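Local coordinates for outer surface protein (Bacillus cereus ATCC 14579, PDB 1X7F) that probably acts as a 6-phospho-N-acetylmuramidase, hydrolysing glycosidic bonds of N-acetylmuramic acid 6-phosphate, at residues N156-Q161 with S165-C170; V247-A252 with E257-L262; L345-K350 with F370-V375. All blocks are in the same frame, centred on the assembly; numbering follows the deposited sequence. Where two conformers were deposited one is given.

In the fold
All three contacts are buried and apolar, with no hydrogen bond across any pair of segments. Interactions 1 and 2 belong to the same parallel (beta/alpha) barrel. Each seats a strand against the helix, or helix end, beside it. Interaction 1 lies towards the periphery, and its L158 is partly exposed. Interaction 2 lies deeper, and all three of its touching residues are buried. The two meet inside the barrel, where C170 SG packs on I248 CD1 at 4.1 Å. Interaction 3 sits in the mixed-sheet domain. It covers a strand with a 3-10 turn, and the Y374 hydroxyl on that turn bonds to H237 and Y183 of the barrel domain.

Interaction 1. Residues N156-Q161 with S165-C170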
# COMPACT_ATOMS: atom_id res chain seq x y z
N ASN A 156 -16.79 -7.33 -20.08
CA ASN A 156 -17.45 -6.61 -21.16
C ASN A 156 -16.43 -6.08 -22.17
O ASN A 156 -16.51 -6.38 -23.37
CB ASN A 156 -18.30 -5.49 -20.56
CG ASN A 156 -19.21 -4.82 -21.57
OD1 ASN A 156 -19.81 -5.47 -22.43
ND2 ASN A 156 -19.34 -3.50 -21.46
N ILE A 157 -15.45 -5.31 -21.67
CA ILE A 157 -14.38 -4.72 -22.48
C ILE A 157 -13.59 -5.77 -23.27
O ILE A 157 -13.35 -5.59 -24.46
CB ILE A 157 -13.42 -3.87 -21.59
CG1 ILE A 157 -14.15 -2.68 -20.98
CG2 ILE A 157 -12.19 -3.40 -22.38
CD1 ILE A 157 -13.41 -2.01 -19.84
N LEU A 158 -13.22 -6.87 -22.61
CA LEU A 158 -12.42 -7.92 -23.24
C LEU A 158 -13.21 -8.83 -24.19
O LEU A 158 -12.61 -9.58 -24.97
CB LEU A 158 -11.69 -8.75 -22.18
CG LEU A 158 -10.75 -7.98 -21.24
CD1 LEU A 158 -10.33 -8.85 -20.07
CD2 LEU A 158 -9.53 -7.43 -21.96
N SER A 159 -14.55 -8.78 -24.12
CA SER A 159 -15.40 -9.53 -25.05
C SER A 159 -15.38 -8.90 -26.44
O SER A 159 -15.74 -9.55 -27.44
CB SER A 159 -16.84 -9.64 -24.53
OG SER A 159 -17.57 -8.45 -24.77
N HIS A 160 -14.96 -7.64 -26.50
CA HIS A 160 -14.66 -6.97 -27.77
C HIS A 160 -13.17 -7.19 -28.09
O HIS A 160 -12.41 -7.62 -27.23
CB HIS A 160 -15.01 -5.48 -27.70
CG HIS A 160 -16.38 -5.21 -27.15
ND1 HIS A 160 -17.53 -5.45 -27.86
CD2 HIS A 160 -16.77 -4.71 -25.95
CE1 HIS A 160 -18.58 -5.12 -27.13
NE2 HIS A 160 -18.15 -4.67 -25.96
N GLN A 161 -12.77 -6.92 -29.33
CA GLN A 161 -11.35 -7.03 -29.70
C GLN A 161 -10.53 -5.94 -29.02
O GLN A 161 -10.43 -4.81 -29.50
CB GLN A 161 -11.16 -7.03 -31.21
CG GLN A 161 -11.04 -8.43 -31.84
CD GLN A 161 -12.34 -9.23 -31.82
OE1 GLN A 161 -12.94 -9.45 -30.76
NE2 GLN A 161 -12.77 -9.68 -32.99
N SER A 165 -3.22 -5.72 -22.77
CA SER A 165 -1.89 -5.24 -22.38
C SER A 165 -1.76 -3.71 -22.27
O SER A 165 -0.81 -3.21 -21.68
CB SER A 165 -0.84 -5.82 -23.34
OG SER A 165 0.17 -4.87 -23.67
N ALA A 166 -2.72 -2.97 -22.84
CA ALA A 166 -2.77 -1.51 -22.71
C ALA A 166 -3.55 -1.05 -21.45
O ALA A 166 -3.41 0.10 -21.01
CB ALA A 166 -3.36 -0.88 -23.98
N LEU A 167 -4.33 -1.96 -20.87
CA LEU A 167 -5.12 -1.64 -19.68
C LEU A 167 -4.34 -1.67 -18.36
O LEU A 167 -3.50 -2.54 -18.13
CB LEU A 167 -6.32 -2.59 -19.58
CG LEU A 167 -7.40 -2.53 -20.67
CD1 LEU A 167 -8.43 -3.63 -20.46
CD2 LEU A 167 -8.07 -1.16 -20.72
N ILE A 168 -4.63 -0.68 -17.52
CA ILE A 168 -4.29 -0.69 -16.09
C ILE A 168 -5.54 -0.26 -15.31
O ILE A 168 -6.56 0.12 -15.91
CB ILE A 168 -3.05 0.22 -15.75
CG1 ILE A 168 -3.27 1.67 -16.18
CG2 ILE A 168 -1.77 -0.36 -16.37
CD1 ILE A 168 -2.15 2.63 -15.77
N GLY A 169 -5.48 -0.33 -13.99
CA GLY A 169 -6.59 0.04 -13.15
C GLY A 169 -6.18 0.85 -11.93
O GLY A 169 -5.15 0.58 -11.31
N CYS A 170 -7.00 1.84 -11.59
CA CYS A 170 -6.79 2.56 -10.34
C CYS A 170 -8.13 2.86 -9.68
O CYS A 170 -9.08 3.27 -10.33
CB CYS A 170 -5.99 3.84 -10.56
SG CYS A 170 -5.58 4.75 -9.06
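L167 meets I157 and L158 through one methyl. Its CD1 lies 4.2 Å from I157 CG2 and 4.2 Å from L158 CD2. The I157 side chain sets out towards the strand and touches with its CG2 branch. L158 leaves its backbone at an angle and reaches across with its CD2 branch. In L167, chi1 of -65° and chi2 of 175° together bring CD1 to I157 and L158.

The contact closes the beta-alpha-beta crossover from strand 142-146 through helix 153-157 to strand 167-170. Around it, I157 also rests on L145 and E131, and L167 on I143 and T135. Backbone bonds of I168 to I143 and L145 hold the new strand in the parallel sheet.

A type I turn from I157 to H160 carries the chain away. N156 O takes two donors there. S159 N reaches it at 3.2 Å and S159 OG at 2.7 Å, the hydroxyl tilted 18° from the carbonyl plane. The same hydroxyl oxygen lies 3.9 Å above the centre of the H160 ring. N156 ND2 bonds to D127 O.

The meeting itself is dispersion between methyl groups with no directed bond. Such a contact has no preferred direction, so the backbone bonds of the strand and the turn probably do more to fix how the two segments lie.

Interaction 2. Residues V247-A252 with E257-L262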
# COMPACT_ATOMS: atom_id res chain seq x y z
N VAL A 247 0.97 2.10 -5.04
CA VAL A 247 0.41 2.90 -3.95
C VAL A 247 0.66 4.38 -4.26
O VAL A 247 1.81 4.80 -4.41
CB VAL A 247 0.98 2.45 -2.56
CG1 VAL A 247 0.58 3.41 -1.45
CG2 VAL A 247 0.51 1.03 -2.22
N ILE A 248 -0.42 5.15 -4.39
CA ILE A 248 -0.32 6.56 -4.79
C ILE A 248 -0.84 7.46 -3.69
O ILE A 248 -1.94 7.26 -3.19
CB ILE A 248 -1.11 6.82 -6.13
CG1 ILE A 248 -0.72 5.80 -7.22
CG2 ILE A 248 -0.86 8.24 -6.64
CD1 ILE A 248 -1.67 5.76 -8.43
N ILE A 249 -0.05 8.47 -3.30
CA ILE A 249 -0.55 9.53 -2.41
C ILE A 249 -1.52 10.43 -3.19
O ILE A 249 -1.13 11.03 -4.19
CB ILE A 249 0.62 10.37 -1.83
CG1 ILE A 249 1.72 9.45 -1.29
CG2 ILE A 249 0.10 11.38 -0.79
CD1 ILE A 249 2.97 10.15 -0.84
N GLY A 250 -2.76 10.52 -2.70
CA GLY A 250 -3.84 11.20 -3.39
C GLY A 250 -3.84 12.71 -3.26
O GLY A 250 -4.27 13.41 -4.17
N ASN A 251 -3.38 13.22 -2.12
CA ASN A 251 -3.22 14.67 -1.92
C ASN A 251 -1.77 15.14 -2.08
O ASN A 251 -0.85 14.33 -2.03
CB ASN A 251 -3.89 15.17 -0.60
CG ASN A 251 -3.59 14.27 0.63
OD1 ASN A 251 -4.08 14.52 1.73
ND2 ASN A 251 -2.79 13.23 0.44
N ALA A 252 -1.57 16.46 -2.24
CA ALA A 252 -0.21 17.05 -2.39
C ALA A 252 -0.07 18.24 -1.44
O ALA A 252 -1.06 18.90 -1.16
CB ALA A 252 0.01 17.52 -3.84
N GLU A 257 9.49 13.87 5.14
CA GLU A 257 9.43 12.76 6.09
C GLU A 257 8.48 11.65 5.64
O GLU A 257 8.81 10.46 5.73
CB GLU A 257 9.05 13.29 7.49
CG GLU A 257 8.96 12.22 8.58
CD GLU A 257 8.38 12.74 9.90
OE1 GLU A 257 8.82 13.80 10.39
OE2 GLU A 257 7.49 12.07 10.46
N GLU A 258 7.29 12.03 5.14
CA GLU A 258 6.31 11.05 4.63
C GLU A 258 6.80 10.30 3.40
O GLU A 258 6.65 9.08 3.31
CB GLU A 258 4.96 11.71 4.34
CG GLU A 258 4.16 12.09 5.58
CD GLU A 258 2.86 12.79 5.23
OE1 GLU A 258 2.86 13.60 4.27
OE2 GLU A 258 1.84 12.53 5.91
N LEU A 259 7.39 11.03 2.45
CA LEU A 259 8.02 10.41 1.27
C LEU A 259 9.11 9.42 1.68
O LEU A 259 9.21 8.34 1.12
CB LEU A 259 8.58 11.46 0.29
CG LEU A 259 7.58 12.45 -0.37
CD1 LEU A 259 8.33 13.62 -1.05
CD2 LEU A 259 6.56 11.80 -1.34
N GLU A 260 9.90 9.79 2.68
CA GLU A 260 11.01 8.97 3.14
C GLU A 260 10.52 7.68 3.79
O GLU A 260 11.00 6.60 3.47
CB GLU A 260 11.92 9.75 4.09
CG GLU A 260 13.19 8.99 4.49
CD GLU A 260 13.93 9.64 5.65
OE1 GLU A 260 15.17 9.51 5.72
OE2 GLU A 260 13.26 10.30 6.49
N LYS A 261 9.55 7.81 4.70
CA LYS A 261 8.89 6.69 5.34
C LYS A 261 8.36 5.67 4.34
O LYS A 261 8.49 4.47 4.53
CB LYS A 261 7.71 7.18 6.21
CG LYS A 261 8.13 7.59 7.60
CD LYS A 261 6.93 8.11 8.40
CE LYS A 261 7.41 8.76 9.70
NZ LYS A 261 6.27 9.16 10.59
N LEU A 262 7.72 6.18 3.29
CA LEU A 262 7.15 5.33 2.25
C LEU A 262 8.24 4.65 1.42
O LEU A 262 8.13 3.45 1.11
CB LEU A 262 6.20 6.12 1.36
CG LEU A 262 4.87 6.50 2.01
CD1 LEU A 262 4.18 7.52 1.14
CD2 LEU A 262 3.97 5.28 2.23
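I249 packs onto L259 and L262 of helix 256-264, a contact between a strand of the (beta/alpha) barrel and the helix packed on its outside. Strand 246-249 runs between strands 28-33 and 201-204 in the parallel sheet. Backbone bonds of V247 and I249 to G30, and of I248 to A202 and I204, hold it there.

The I249 side chain leaves its CB towards the helix. CG2 is anti to the backbone N, and CG1 is anti to the carbonyl carbon, with chi1 at -48°. CG1 already lies 4.0 Å from L262 CD1. With chi2 at 174° the chain runs on extended, and CD1 is carried up against both leucines, which meet it from directions roughly at right angles. There CD1 comes within 3.5 Å of L262 CD1, a close methyl-to-methyl contact. It is 4.0 Å from L259 CD2. The two side chains are met differently: L259 crosses I249 at about a right angle, while L262 passes at a slant.

F55 of strand 55-62 touches I249, L259 and L262 alike and so shares this core. A235 of helix 231-240 and I204 of strand 201-204 also touch L262. Polar bonds fix what surrounds this apolar patch. On the strand side, I249 O is bonded to S32 OG and G250 O to Y34 OH.

On the helix, E258 is buried and both of its carboxylate oxygens are used: OE1 bonds to S206 OG and OE2 to H207 N. These two bonds satisfy the carboxylate and link the helix to the loop at 206-207. In the same turn L262 N donates to E258 O at 3.1 Å.

Interaction 3. Residues L345-K350 with F370-V375; sequences LQIILK and FLLDYV
No ring enters the contact of L372 with I347 and L349; the flat groups F370 and Y374 sit on the same 3-10 turn but face elsewhere. L371 lies by both rings. Its CG is 3.8 Å above one face of F370, offset toward the rim, and its CA is in plane at the edge of Y374. H237, on barrel helix 231-240, meets F370 edge-to-face. It also meets the Y374 ring, with the planes at about 60°. Y374 OH bonds to H237 NE2 and to Y183 OH.

L372 points towards strand 345-348. The fork at its end divides the contact, with CD2 on I347 and CD1 by I348 and L349. L372 CD2 lies 3.8 Å from I347 CG2. L372 CD1 lies over I348 O and L349 CD2, each 4.1 Å away. L349 CD2 also reaches back along the side chain to L372 CB at 3.8 Å.

The strand belongs to the mixed sheet of the C-terminal domain, antiparallel to both 330-334 and 303-306. The turn lies in the connection from strand 358-364 to strand 380-384 and covers this sheet. L272 of strand 270-276 touches I347, L371 and L372.

At the polar margin R328, which lies outside both segments, bridges them. R328 NH1 forms a salt bridge with D373 OD1, and R328 NH2 bonds to L349 O.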
# COMPACT_ATOMS: atom_id res chain seq x y z
N LEU A 345 9.33 -17.98 19.53
CA LEU A 345 8.81 -16.63 19.48
C LEU A 345 7.36 -16.66 18.99
O LEU A 345 7.04 -17.38 18.03
CB LEU A 345 9.67 -15.76 18.55
CG LEU A 345 9.27 -14.29 18.40
CD1 LEU A 345 10.52 -13.43 18.30
CD2 LEU A 345 8.31 -14.02 17.21
N GLN A 346 6.50 -15.89 19.64
CA GLN A 346 5.10 -15.81 19.28
C GLN A 346 4.65 -14.36 19.24
O GLN A 346 5.24 -13.50 19.90
CB GLN A 346 4.22 -16.57 20.28
CG GLN A 346 4.58 -18.04 20.47
CD GLN A 346 3.90 -18.66 21.67
OE1 GLN A 346 3.24 -17.96 22.46
NE2 GLN A 346 4.05 -19.98 21.82
N ILE A 347 3.63 -14.09 18.44
CA ILE A 347 2.93 -12.83 18.49
C ILE A 347 1.50 -13.21 18.85
O ILE A 347 0.90 -14.06 18.21
CB ILE A 347 3.01 -12.04 17.15
CG1 ILE A 347 4.48 -11.82 16.73
CG2 ILE A 347 2.26 -10.69 17.29
CD1 ILE A 347 4.66 -10.93 15.51
N ILE A 348 0.98 -12.61 19.92
CA ILE A 348 -0.33 -12.98 20.44
C ILE A 348 -1.43 -12.39 19.56
O ILE A 348 -1.34 -11.23 19.15
CB ILE A 348 -0.46 -12.52 21.94
CG1 ILE A 348 0.71 -13.04 22.80
CG2 ILE A 348 -1.81 -12.96 22.53
CD1 ILE A 348 1.07 -14.55 22.62
N LEU A 349 -2.44 -13.20 19.26
CA LEU A 349 -3.59 -12.79 18.46
C LEU A 349 -4.85 -12.62 19.30
O LEU A 349 -5.69 -11.79 18.97
CB LEU A 349 -3.86 -13.78 17.31
CG LEU A 349 -2.73 -13.95 16.29
CD1 LEU A 349 -3.05 -15.10 15.34
CD2 LEU A 349 -2.47 -12.65 15.52
N LYS A 350 -4.97 -13.42 20.36
CA LYS A 350 -6.14 -13.44 21.26
C LYS A 350 -5.66 -13.57 22.71
O LYS A 350 -4.64 -14.21 22.98
CB LYS A 350 -7.06 -14.64 20.99
CG LYS A 350 -7.71 -14.70 19.63
CD LYS A 350 -8.66 -15.92 19.50
CE LYS A 350 -9.65 -15.97 20.66
NZ LYS A 350 -10.99 -16.48 20.28
N PHE A 370 -4.05 -4.65 13.21
CA PHE A 370 -4.89 -5.25 12.17
C PHE A 370 -4.03 -5.97 11.10
O PHE A 370 -4.50 -6.87 10.41
CB PHE A 370 -5.78 -4.17 11.53
CG PHE A 370 -5.05 -3.26 10.60
CD1 PHE A 370 -5.02 -3.53 9.23
CD2 PHE A 370 -4.36 -2.15 11.08
CE1 PHE A 370 -4.33 -2.70 8.37
CE2 PHE A 370 -3.67 -1.32 10.22
CZ PHE A 370 -3.65 -1.59 8.87
N LEU A 371 -2.77 -5.57 10.97
CA LEU A 371 -1.86 -6.15 9.99
C LEU A 371 -1.53 -7.62 10.28
O LEU A 371 -1.21 -8.37 9.36
CB LEU A 371 -0.59 -5.31 9.86
CG LEU A 371 -0.68 -4.01 9.06
CD1 LEU A 371 0.68 -3.31 9.04
CD2 LEU A 371 -1.21 -4.21 7.62
N LEU A 372 -1.65 -8.02 11.54
CA LEU A 372 -1.52 -9.42 11.96
C LEU A 372 -2.42 -10.42 11.21
O LEU A 372 -2.05 -11.60 11.07
CB LEU A 372 -1.76 -9.55 13.47
CG LEU A 372 -0.77 -8.78 14.33
CD1 LEU A 372 -1.18 -8.80 15.82
CD2 LEU A 372 0.65 -9.34 14.12
N ASP A 373 -3.56 -9.95 10.72
CA ASP A 373 -4.48 -10.77 9.94
C ASP A 373 -3.92 -11.17 8.58
O ASP A 373 -4.42 -12.10 7.95
CB ASP A 373 -5.81 -10.02 9.74
CG ASP A 373 -6.56 -9.76 11.06
OD1 ASP A 373 -6.20 -10.33 12.12
OD2 ASP A 373 -7.54 -8.98 11.11
N TYR A 374 -2.89 -10.46 8.11
CA TYR A 374 -2.22 -10.80 6.85
C TYR A 374 -1.07 -11.80 7.02
O TYR A 374 -0.50 -12.26 6.03
CB TYR A 374 -1.81 -9.52 6.10
CG TYR A 374 -3.02 -8.69 5.80
CD1 TYR A 374 -3.45 -7.71 6.70
CD2 TYR A 374 -3.81 -8.95 4.68
CE1 TYR A 374 -4.61 -6.98 6.47
CE2 TYR A 374 -4.97 -8.21 4.44
CZ TYR A 374 -5.35 -7.24 5.34
OH TYR A 374 -6.48 -6.51 5.14
N VAL A 375 -0.74 -12.14 8.27
CA VAL A 375 0.18 -13.24 8.54
C VAL A 375 -0.62 -14.54 8.56
O VAL A 375 -1.08 -14.98 9.60
CB VAL A 375 0.99 -13.07 9.86
CG1 VAL A 375 2.06 -14.16 9.97
CG2 VAL A 375 1.65 -11.70 9.94